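PDB 3W5M: putative rhamnosidase from Streptomyces avermitilis, which hydrolyses terminal non-reducing alpha-L-rhamnose residues from citrus flavonoids such as naringin and rutin and from gum arabic. Local coordinates for residues P628-T631 and D635-L638; G639-I644 and T662-D667; A382-V385 and G389-Q392; G745-V750 and P909-F914; G504-G509 and H527-N532. One frame throughout, in Å; residues are numbered along the deposited sequence.

Interaction 1. Residues P628-T631 and D635-L638; sequences PTDT and DERL
Thr629 and Leu638 bring their backbones within 5.1 Å, CA to CA, where the loop between helices 607-622 and 641-654 folds back on itself. Neither segment is helix or strand. Asp630 N gives a backbone bond to Leu638 O, 3.2 Å, and the same oxygen receives a CA-H...O contact from Thr629. Arg637 CA, at a residue with positive phi, makes another such contact with Thr631 O at 3.1 Å. The Asp630 side chain closes the ring: CG sits between the backbone N and the carbonyl carbon (chi1 60°), which swings OD1 back to accept from Leu638 N at 3.1 Å on the syn side, somewhat out of the carboxylate plane. OD2 points the other way, to the carboxylate of Glu636, 3.5 Å from OE2, the two planes 73° apart. Thr629 CG2 packs on Arg637 O at 3.4 Å. The guanidinium of Arg637 bonds to Ala633 O, Arg634 O and Phe567 O. Asp630, Asp635 and Glu636 bind rhamnose, and Glu636 is the probable proton donor. Two carboxylates thus meet crosswise, with no bond between them, in the buried sugar pocket; Leu638 N ties Asp630 while Arg634 and Trp640 hold Glu636, so both acids are fixed.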
# COMPACT_ATOMS: atom_id res chain seq x y z
N PRO A 628 3.98 0.82 1.89
CA PRO A 628 3.36 1.72 2.86
C PRO A 628 2.99 3.06 2.14
O PRO A 628 3.87 3.84 1.75
CB PRO A 628 4.45 1.90 3.92
CG PRO A 628 5.74 1.72 3.17
CD PRO A 628 5.45 0.74 2.06
N THR A 629 1.69 3.28 1.91
CA THR A 629 1.28 4.39 1.06
C THR A 629 0.89 5.61 1.88
O THR A 629 0.55 5.48 3.06
CB THR A 629 0.13 4.03 0.09
OG1 THR A 629 -0.95 3.43 0.81
CG2 THR A 629 0.62 3.11 -0.98
N ASP A 630 0.95 6.77 1.23
CA ASP A 630 0.43 8.00 1.84
C ASP A 630 -1.10 7.99 1.93
O ASP A 630 -1.64 8.30 2.98
CB ASP A 630 0.91 9.25 1.09
CG ASP A 630 0.48 9.29 -0.40
OD1 ASP A 630 0.37 8.24 -1.08
OD2 ASP A 630 0.30 10.41 -0.91
N THR A 631 -1.78 7.60 0.85
CA THR A 631 -3.24 7.53 0.85
C THR A 631 -3.66 6.45 -0.12
O THR A 631 -2.99 6.22 -1.11
CB THR A 631 -3.90 8.88 0.45
OG1 THR A 631 -5.25 8.64 0.03
CG2 THR A 631 -3.19 9.50 -0.71
N ASP A 635 -5.46 9.73 -6.70
CA ASP A 635 -4.45 9.35 -7.71
C ASP A 635 -3.00 9.58 -7.18
O ASP A 635 -2.24 10.38 -7.74
CB ASP A 635 -4.68 10.10 -9.02
CG ASP A 635 -4.60 11.63 -8.84
OD1 ASP A 635 -4.57 12.13 -7.68
OD2 ASP A 635 -4.59 12.34 -9.89
N GLU A 636 -2.64 8.89 -6.10
CA GLU A 636 -1.29 8.97 -5.55
C GLU A 636 -0.91 7.55 -5.11
O GLU A 636 -0.53 6.78 -5.95
CB GLU A 636 -1.20 10.05 -4.46
CG GLU A 636 0.24 10.41 -4.16
CD GLU A 636 0.43 11.84 -3.71
OE1 GLU A 636 -0.59 12.57 -3.52
OE2 GLU A 636 1.62 12.25 -3.56
N ARG A 637 -1.08 7.20 -3.84
CA ARG A 637 -0.83 5.82 -3.36
C ARG A 637 0.61 5.42 -3.61
O ARG A 637 0.88 4.34 -4.14
CB ARG A 637 -1.77 4.82 -4.05
CG ARG A 637 -3.15 5.43 -4.29
CD ARG A 637 -4.16 4.33 -4.61
NE ARG A 637 -5.43 4.89 -5.08
CZ ARG A 637 -6.38 4.12 -5.61
NH1 ARG A 637 -6.16 2.81 -5.70
NH2 ARG A 637 -7.52 4.65 -6.05
N LEU A 638 1.52 6.33 -3.24
CA LEU A 638 2.94 6.12 -3.44
C LEU A 638 3.62 5.83 -2.11
O LEU A 638 3.07 6.15 -1.05
CB LEU A 638 3.55 7.38 -4.08
CG LEU A 638 2.87 7.80 -5.40
CD1 LEU A 638 3.56 9.06 -5.89
CD2 LEU A 638 2.99 6.72 -6.47

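Interaction 2. Residues G639-I644 and T662-D667; sequences GWTGDI and TKWLVD
The indole of Trp664 reaches from helix 658-671 to the start of helix 641-654, with Ile644 over one face and Gly639 and Thr641 at its edge. Ile644 CG2 lies above the six-membered ring, 3.8 Å from its centroid and 29° off the normal, a CH-pi contact whose shortest approach is 3.4 Å to Trp664 CH2. In the ring plane, Thr641 CG2 meets the rim at Trp664 CZ2, 3.8 Å away, and Gly639 O lies at the same edge, also 3.8 Å from CZ2. Pro628 of the preceding loop packs against the indole as well. With CG anti to the backbone N (chi1 -180°), Trp664 stands well out from its helix and spans a gap in which the nearest backbones, at Gly639 and Trp664, are 8.2 Å apart, CA to CA. Gly639 suits this place because a CB there would come tight against Trp664 NE1. No hydrogen bond joins the two segments; the indole N-H is bonded instead to Ala682 O, and Thr641 OG1 to Asp680 O, so both polar groups are satisfied within a buried layer. With an alanine here instead of Trp664, Ile644 and Thr641 would probably face a gap between the helices, and Ala682 O would lack the indole donor. On the same helix, Lys663 NZ forms a salt bridge with Asp667 OD2, one turn on, at 2.8 Å. This is helix-to-helix packing of the (alpha/alpha)6-barrel, next to the sugar pocket: Asp643, on helix 641-654, binds rhamnose, and Thr641 touches the rhamnose-binding Trp695.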
# COMPACT_ATOMS: atom_id res chain seq x y z
N GLY A 639 4.81 5.21 -2.18
CA GLY A 639 5.55 4.80 -0.98
C GLY A 639 6.31 5.98 -0.41
O GLY A 639 7.54 6.05 -0.51
N TRP A 640 5.57 6.92 0.17
CA TRP A 640 6.16 8.19 0.64
C TRP A 640 7.03 7.97 1.87
O TRP A 640 6.58 7.41 2.86
CB TRP A 640 5.05 9.21 0.94
CG TRP A 640 4.63 10.00 -0.29
CD1 TRP A 640 3.56 9.72 -1.09
CD2 TRP A 640 5.27 11.16 -0.85
NE1 TRP A 640 3.47 10.65 -2.10
CE2 TRP A 640 4.52 11.53 -1.99
CE3 TRP A 640 6.40 11.92 -0.51
CZ2 TRP A 640 4.86 12.62 -2.80
CZ3 TRP A 640 6.73 13.01 -1.29
CH2 TRP A 640 5.96 13.36 -2.43
N THR A 641 8.28 8.39 1.76
CA THR A 641 9.27 8.16 2.82
C THR A 641 8.96 8.96 4.10
O THR A 641 9.01 8.44 5.20
CB THR A 641 10.70 8.49 2.28
OG1 THR A 641 10.73 9.83 1.75
CG2 THR A 641 11.04 7.55 1.17
N GLY A 642 8.57 10.22 3.94
CA GLY A 642 8.22 11.07 5.07
C GLY A 642 7.14 10.49 5.95
O GLY A 642 7.27 10.43 7.19
N ASP A 643 6.07 9.99 5.32
CA ASP A 643 4.95 9.48 6.06
C ASP A 643 5.31 8.24 6.88
O ASP A 643 4.85 8.08 8.00
CB ASP A 643 3.81 9.16 5.07
CG ASP A 643 3.38 10.39 4.29
OD1 ASP A 643 4.25 11.05 3.66
OD2 ASP A 643 2.17 10.73 4.32
N ILE A 644 6.07 7.32 6.29
CA ILE A 644 6.42 6.12 7.03
C ILE A 644 7.52 6.40 8.08
O ILE A 644 7.51 5.80 9.17
CB ILE A 644 6.71 4.89 6.11
CG1 ILE A 644 6.78 3.59 6.94
CG2 ILE A 644 8.00 5.08 5.31
CD1 ILE A 644 5.53 3.29 7.78
N THR A 662 10.56 -4.43 6.13
CA THR A 662 11.77 -5.07 5.55
C THR A 662 11.72 -5.06 4.04
O THR A 662 12.67 -4.65 3.38
CB THR A 662 12.01 -6.51 6.08
OG1 THR A 662 12.18 -6.46 7.50
CG2 THR A 662 13.26 -7.14 5.45
N LYS A 663 10.60 -5.52 3.48
CA LYS A 663 10.39 -5.50 2.05
C LYS A 663 10.48 -4.06 1.51
O LYS A 663 11.17 -3.81 0.51
CB LYS A 663 9.00 -6.09 1.72
CG LYS A 663 8.69 -6.15 0.24
CD LYS A 663 8.00 -4.89 -0.21
CE LYS A 663 7.53 -5.00 -1.64
NZ LYS A 663 6.93 -3.71 -2.04
N TRP A 664 9.81 -3.13 2.17
CA TRP A 664 9.80 -1.75 1.67
C TRP A 664 11.23 -1.14 1.70
O TRP A 664 11.60 -0.39 0.80
CB TRP A 664 8.84 -0.85 2.42
CG TRP A 664 8.86 0.56 1.87
CD1 TRP A 664 8.35 0.99 0.68
CD2 TRP A 664 9.49 1.70 2.48
NE1 TRP A 664 8.60 2.34 0.52
CE2 TRP A 664 9.28 2.80 1.62
CE3 TRP A 664 10.19 1.89 3.67
CZ2 TRP A 664 9.77 4.08 1.90
CZ3 TRP A 664 10.66 3.19 3.97
CH2 TRP A 664 10.47 4.25 3.06
N LEU A 665 12.00 -1.46 2.71
CA LEU A 665 13.38 -0.91 2.77
C LEU A 665 14.25 -1.45 1.64
O LEU A 665 15.18 -0.77 1.19
CB LEU A 665 14.02 -1.19 4.12
CG LEU A 665 13.45 -0.38 5.29
CD1 LEU A 665 13.85 -1.07 6.60
CD2 LEU A 665 13.94 1.05 5.21
N VAL A 666 13.97 -2.67 1.16
CA VAL A 666 14.59 -3.13 -0.05
C VAL A 666 14.21 -2.23 -1.23
O VAL A 666 15.09 -1.89 -2.06
CB VAL A 666 14.22 -4.60 -0.38
CG1 VAL A 666 14.85 -5.00 -1.71
CG2 VAL A 666 14.75 -5.48 0.73
N ASP A 667 12.94 -1.83 -1.30
CA ASP A 667 12.48 -0.91 -2.37
C ASP A 667 13.21 0.43 -2.24
O ASP A 667 13.66 1.00 -3.24
CB ASP A 667 10.99 -0.61 -2.30
CG ASP A 667 10.10 -1.84 -2.54
OD1 ASP A 667 10.48 -2.75 -3.34
OD2 ASP A 667 9.01 -1.86 -1.91

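Interaction 3. Residues A382-V385 and G389-Q392; sequences AGNV and GPHQ
From CB the Gln392 chain runs to CG, anti to the carbonyl carbon, and Gln392 CG lies 3.7 Å from Val385 CB and nearly as close to Val385 CG2. The chain then bends at chi2 (-59°), turning the amide back over its own segment, where NE2 donates to Gly389 O at 2.9 Å and makes a weak bond to Phe388 O. The Gly389 bond is almost straight, 165° at the hydrogen, and the oxygen lies in the amide plane of Gln392. Val385 N donates to the same Gly389 O at 3.2 Å from the opposite face of the carbonyl, so two N-H groups clasp it. At the other end of the loop His391 N bonds to Ala382 O, 2.9 Å. Between the two bonds a water gives a hydrogen to Gly383 O and accepts one from Gln392 N, each at 2.7 Å. Pro390 CA adds a CA-H...O contact to Gly383 O, and Asn384 OD1 rests against the proline ring, 3.5 Å from Pro390 CD. The loop is thereby pinched shut in the chain between helix 379-382 and strand 398-407. Asp432, at the end of strand 428-432, receives Asn384 N, while Val385 packs on Trp347 and Val685 in neighbouring loops.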
# COMPACT_ATOMS: atom_id res chain seq x y z
N ALA A 382 1.85 -1.65 -15.72
CA ALA A 382 1.41 -1.05 -16.99
C ALA A 382 0.21 -0.11 -16.86
O ALA A 382 -0.10 0.63 -17.78
CB ALA A 382 1.15 -2.15 -18.02
N GLY A 383 -0.47 -0.11 -15.71
CA GLY A 383 -1.67 0.72 -15.56
C GLY A 383 -1.33 2.07 -14.95
O GLY A 383 -0.15 2.38 -14.72
N ASN A 384 -2.36 2.91 -14.74
CA ASN A 384 -2.13 4.22 -14.09
C ASN A 384 -1.46 4.09 -12.72
O ASN A 384 -1.83 3.25 -11.90
CB ASN A 384 -3.43 5.01 -13.92
CG ASN A 384 -4.03 5.43 -15.24
OD1 ASN A 384 -3.31 5.84 -16.17
ND2 ASN A 384 -5.37 5.33 -15.34
N VAL A 385 -0.48 4.95 -12.44
CA VAL A 385 0.26 4.91 -11.18
C VAL A 385 0.36 6.37 -10.76
O VAL A 385 0.81 7.22 -11.55
CB VAL A 385 1.68 4.34 -11.37
CG1 VAL A 385 2.54 4.55 -10.12
CG2 VAL A 385 1.63 2.86 -11.74
N GLY A 389 0.07 8.68 -14.94
CA GLY A 389 -0.41 7.92 -16.10
C GLY A 389 0.11 6.50 -16.16
O GLY A 389 0.71 6.00 -15.19
N PRO A 390 -0.14 5.81 -17.29
CA PRO A 390 0.09 4.39 -17.46
C PRO A 390 1.48 4.08 -18.00
O PRO A 390 2.27 5.01 -18.22
CB PRO A 390 -1.01 3.98 -18.44
CG PRO A 390 -1.23 5.21 -19.27
CD PRO A 390 -0.76 6.40 -18.49
N HIS A 391 1.78 2.79 -18.18
CA HIS A 391 3.01 2.32 -18.82
C HIS A 391 4.28 2.79 -18.11
O HIS A 391 5.26 3.14 -18.76
CB HIS A 391 3.04 2.72 -20.30
CG HIS A 391 1.81 2.31 -21.04
ND1 HIS A 391 1.31 3.01 -22.11
CD2 HIS A 391 0.96 1.27 -20.84
CE1 HIS A 391 0.21 2.41 -22.55
NE2 HIS A 391 -0.02 1.36 -21.79
N GLN A 392 4.26 2.80 -16.78
CA GLN A 392 5.45 3.19 -16.01
C GLN A 392 6.62 2.22 -16.23
O GLN A 392 7.77 2.64 -16.29
CB GLN A 392 5.15 3.35 -14.53
CG GLN A 392 4.10 4.43 -14.21
CD GLN A 392 4.51 5.80 -14.70
OE1 GLN A 392 5.69 6.18 -14.61
NE2 GLN A 392 3.55 6.56 -15.19
O HOH W 1 2.41 1.64 -15.12

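Interaction 4. Residues G745-V750 and P909-F914; sequences GDWLNV and PEMNSF
A methionine sulfur meeting the rim of an indole sets this contact apart: Met911 SD lies in the plane of the Trp747 ring, 5.1 Å from the centroid of its six-membered ring and 86° off the normal. This edge-on Met-aromatic contact has its closest approach at Trp747 CZ2, 3.7 Å from SD. The methyl CE is equally near CZ2, since the Met911 chain runs extended through chi2 and bends only at chi3 (70°), which turns CE toward Leu748. There CE and Leu748 CD1 meet tip to tip at 4.0 Å. No hydrogen bond crosses between the segments. Trp747 and Leu748 occupy the central positions of a type II beta turn from Asp746 to Asn749, and Asp746 O holds the turn by accepting both Asn749 N and Asn749 ND2, the latter at 3.0 Å. A serine replacing Trp747 would probably deprive Met911 SD of its aromatic edge and leave the end of Met911 less restrained, with Leu748 its remaining partner across the contact. Outside the pair, Met911 touches Glu895, the probable proton acceptor, and Met911 O accepts from Arg896 NE. Two interhelical loops of the (alpha/alpha)6-barrel thus meet at the partly exposed margin of the catalytic pocket.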
# COMPACT_ATOMS: atom_id res chain seq x y z
N GLY A 745 9.63 20.39 4.90
CA GLY A 745 9.58 20.91 6.26
C GLY A 745 8.56 20.20 7.13
O GLY A 745 8.19 19.03 6.88
N ASP A 746 8.09 20.92 8.15
CA ASP A 746 7.04 20.42 9.02
C ASP A 746 5.69 20.53 8.30
O ASP A 746 4.79 21.26 8.72
CB ASP A 746 7.04 21.16 10.38
CG ASP A 746 6.13 20.50 11.41
OD1 ASP A 746 6.05 19.25 11.44
OD2 ASP A 746 5.48 21.23 12.20
N TRP A 747 5.58 19.76 7.22
CA TRP A 747 4.39 19.70 6.35
C TRP A 747 3.05 19.78 7.07
O TRP A 747 2.78 19.02 8.00
CB TRP A 747 4.48 18.39 5.54
CG TRP A 747 3.56 18.28 4.36
CD1 TRP A 747 2.51 17.41 4.22
CD2 TRP A 747 3.64 19.03 3.15
NE1 TRP A 747 1.92 17.59 2.99
CE2 TRP A 747 2.60 18.58 2.31
CE3 TRP A 747 4.49 20.04 2.69
CZ2 TRP A 747 2.39 19.11 1.04
CZ3 TRP A 747 4.28 20.57 1.44
CH2 TRP A 747 3.24 20.09 0.62
N LEU A 748 2.18 20.67 6.59
CA LEU A 748 0.80 20.80 7.10
C LEU A 748 0.71 21.15 8.60
O LEU A 748 -0.23 20.77 9.29
CB LEU A 748 -0.06 19.56 6.71
CG LEU A 748 -0.20 19.39 5.20
CD1 LEU A 748 -0.87 18.06 4.86
CD2 LEU A 748 -0.99 20.55 4.60
N ASN A 749 1.70 21.88 9.10
CA ASN A 749 1.57 22.56 10.40
C ASN A 749 0.37 23.53 10.39
O ASN A 749 -0.05 23.96 9.31
CB ASN A 749 2.87 23.32 10.72
CG ASN A 749 3.17 24.41 9.71
OD1 ASN A 749 2.52 25.46 9.71
ND2 ASN A 749 4.17 24.18 8.86
N VAL A 750 -0.14 23.91 11.57
CA VAL A 750 -1.26 24.86 11.69
C VAL A 750 -0.71 26.28 11.87
O VAL A 750 -0.56 26.75 13.00
CB VAL A 750 -2.18 24.54 12.89
CG1 VAL A 750 -3.52 25.28 12.75
CG2 VAL A 750 -2.42 23.04 13.03
N PRO A 909 -9.52 20.33 -2.69
CA PRO A 909 -9.41 19.03 -3.38
C PRO A 909 -8.10 18.87 -4.15
O PRO A 909 -7.82 17.78 -4.65
CB PRO A 909 -10.60 19.04 -4.35
CG PRO A 909 -10.90 20.50 -4.57
CD PRO A 909 -10.63 21.14 -3.23
N GLU A 910 -7.31 19.93 -4.25
CA GLU A 910 -6.01 19.81 -4.88
C GLU A 910 -5.12 18.88 -4.07
O GLU A 910 -4.24 18.23 -4.62
CB GLU A 910 -5.34 21.17 -5.06
CG GLU A 910 -5.76 21.88 -6.34
CD GLU A 910 -5.49 23.37 -6.29
OE1 GLU A 910 -4.97 23.86 -5.26
OE2 GLU A 910 -5.81 24.06 -7.29
N MET A 911 -5.34 18.85 -2.76
CA MET A 911 -4.65 17.88 -1.89
C MET A 911 -5.39 17.76 -0.55
O MET A 911 -5.18 18.56 0.36
CB MET A 911 -3.17 18.26 -1.69
CG MET A 911 -2.30 17.12 -1.17
SD MET A 911 -0.72 17.75 -0.52
CE MET A 911 -1.31 18.58 0.95
N ASN A 912 -6.27 16.76 -0.45
CA ASN A 912 -7.07 16.57 0.76
C ASN A 912 -7.59 15.16 1.00
O ASN A 912 -8.77 14.87 0.76
CB ASN A 912 -8.25 17.55 0.81
CG ASN A 912 -8.88 17.61 2.18
OD1 ASN A 912 -8.18 17.51 3.18
ND2 ASN A 912 -10.21 17.75 2.24
N SER A 913 -6.74 14.32 1.56
CA SER A 913 -7.11 12.92 1.85
C SER A 913 -7.72 12.73 3.25
O SER A 913 -7.36 13.43 4.21
CB SER A 913 -5.87 12.03 1.63
OG SER A 913 -5.81 10.98 2.58
N PHE A 914 -8.67 11.80 3.37
CA PHE A 914 -9.22 11.45 4.67
C PHE A 914 -8.65 10.16 5.26
O PHE A 914 -9.24 9.58 6.18
CB PHE A 914 -10.75 11.41 4.61
CG PHE A 914 -11.35 12.74 4.27
CD1 PHE A 914 -11.48 13.13 2.95
CD2 PHE A 914 -11.68 13.64 5.28
CE1 PHE A 914 -12.01 14.39 2.63
CE2 PHE A 914 -12.20 14.89 4.98
CZ PHE A 914 -12.35 15.27 3.66

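Interaction 5. Residues G504-G509 and H527-N532; sequences GQNMVG and HAEVLN
One direct hydrogen bond joins the segments, from Asn506 ND2 to Glu529 OE2, 3.2 Å long and almost perfectly straight at 176°. The carboxylate oxygen lies in the amide plane of Asn506, whereas the donor reaches it from above the carboxylate plane, the two flat groups being turned 54° apart. Asn506 CG is anti to the backbone N (chi1 -168°), which extends the amide toward Glu529 and across a backbone separation of 6.2 Å, CA to CA. Asn506 ND2 also bonds to Thr892 OG1. A water-mediated link runs beside the direct one: a single water donates to Asn506 OD1 at 2.9 Å and to Glu529 OE2 at 3.0 Å. OE2 is therefore gripped by an amide and a water, while OE1 accepts from Phe914 N and Asn541 ND2, so that this buried carboxylate has donors at both oxygens. Beyond this the segments barely touch, the methylenes of Glu529 lying near the Asn506 amide. The pair joins short strand 506-508 to the turn after strand 522-528 in the concanavalin-like beta-sandwich domain, and through Phe914 and Thr892 it ties that domain to loops of the catalytic barrel.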
# COMPACT_ATOMS: atom_id res chain seq x y z
N GLY A 504 -19.83 2.47 7.07
CA GLY A 504 -19.65 2.87 8.48
C GLY A 504 -18.20 3.03 8.86
O GLY A 504 -17.88 3.46 9.99
N GLN A 505 -17.31 2.68 7.93
CA GLN A 505 -15.86 2.73 8.20
C GLN A 505 -15.16 3.08 6.90
O GLN A 505 -15.50 2.50 5.87
CB GLN A 505 -15.36 1.37 8.73
CG GLN A 505 -13.82 1.23 8.78
CD GLN A 505 -13.13 2.17 9.79
OE1 GLN A 505 -13.47 2.18 10.97
NE2 GLN A 505 -12.18 2.99 9.31
N ASN A 506 -14.20 4.00 6.92
CA ASN A 506 -13.42 4.32 5.73
C ASN A 506 -12.41 3.18 5.56
O ASN A 506 -11.45 3.08 6.32
CB ASN A 506 -12.70 5.67 5.92
CG ASN A 506 -12.11 6.24 4.62
OD1 ASN A 506 -12.40 5.79 3.50
ND2 ASN A 506 -11.24 7.25 4.78
N MET A 507 -12.62 2.35 4.53
CA MET A 507 -11.89 1.10 4.35
C MET A 507 -11.16 1.10 3.00
O MET A 507 -11.31 2.02 2.16
CB MET A 507 -12.87 -0.10 4.41
CG MET A 507 -13.93 -0.03 3.32
SD MET A 507 -14.51 -1.68 2.81
CE MET A 507 -13.19 -2.15 1.66
N VAL A 508 -10.33 0.07 2.79
CA VAL A 508 -9.58 -0.04 1.54
C VAL A 508 -9.75 -1.43 1.00
O VAL A 508 -9.55 -2.41 1.74
CB VAL A 508 -8.08 0.28 1.73
CG1 VAL A 508 -7.33 0.18 0.40
CG2 VAL A 508 -7.90 1.66 2.32
N GLY A 509 -10.07 -1.51 -0.29
CA GLY A 509 -10.39 -2.81 -0.92
C GLY A 509 -11.41 -2.59 -2.01
O GLY A 509 -11.30 -1.63 -2.79
N HIS A 527 -16.92 5.31 -5.52
CA HIS A 527 -16.46 5.12 -4.17
C HIS A 527 -15.93 6.43 -3.63
O HIS A 527 -15.20 7.14 -4.32
CB HIS A 527 -15.35 4.04 -4.13
CG HIS A 527 -15.79 2.71 -4.64
ND1 HIS A 527 -15.88 2.43 -5.99
CD2 HIS A 527 -16.12 1.57 -4.00
CE1 HIS A 527 -16.30 1.18 -6.15
NE2 HIS A 527 -16.46 0.64 -4.96
N ALA A 528 -16.34 6.76 -2.40
CA ALA A 528 -15.98 8.05 -1.77
C ALA A 528 -15.65 7.91 -0.32
O ALA A 528 -16.21 7.08 0.39
CB ALA A 528 -17.11 9.07 -1.93
N GLU A 529 -14.77 8.80 0.15
CA GLU A 529 -14.40 8.80 1.56
C GLU A 529 -15.40 9.58 2.43
O GLU A 529 -15.55 9.27 3.61
CB GLU A 529 -13.02 9.48 1.72
CG GLU A 529 -11.85 8.85 0.97
CD GLU A 529 -10.51 9.40 1.46
OE1 GLU A 529 -10.15 10.54 1.05
OE2 GLU A 529 -9.85 8.71 2.27
N VAL A 530 -16.05 10.58 1.84
CA VAL A 530 -16.96 11.50 2.57
C VAL A 530 -18.16 11.88 1.71
O VAL A 530 -18.19 11.57 0.50
CB VAL A 530 -16.22 12.79 3.03
CG1 VAL A 530 -15.13 12.44 4.06
CG2 VAL A 530 -15.61 13.51 1.84
N LEU A 531 -19.13 12.56 2.33
CA LEU A 531 -20.37 12.99 1.68
C LEU A 531 -20.46 14.50 1.66
O LEU A 531 -19.84 15.19 2.48
CB LEU A 531 -21.59 12.45 2.42
CG LEU A 531 -21.81 10.94 2.55
CD1 LEU A 531 -23.08 10.67 3.34
CD2 LEU A 531 -21.87 10.25 1.20
N ASN A 532 -21.21 15.03 0.70
CA ASN A 532 -21.60 16.45 0.73
C ASN A 532 -22.74 16.62 1.73
O ASN A 532 -23.39 15.64 2.10
CB ASN A 532 -22.06 16.90 -0.67
CG ASN A 532 -20.98 16.81 -1.71
OD1 ASN A 532 -19.95 17.50 -1.64
ND2 ASN A 532 -21.21 15.99 -2.72
O HOH W 2 -9.77 5.76 2.25

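Overall arrangement
Interactions 1, 2 and 4 belong to the catalytic barrel, interaction 3 to the N-terminal rhamnosidase domain and interaction 5 to the concanavalin-like domain. Interactions 1, 2 and 5 are buried; interaction 3 is partly so, and interaction 4 lies nearest the surface. Their chemistry differs accordingly: acids and backbone bonds in 1, an apolar aromatic wedge in 2, backbone and water bonds in 3, sulfur and hydrocarbon in 4, amide and carboxylate in 5. Interactions 1 and 2, with centres 11 Å apart, share a packed boundary at Pro628 and Trp664. Leu638 touches Val385 of interaction 3, Thr631 meets Ser913 of segment 909-914, and Phe914 links interactions 4 and 5 across domains.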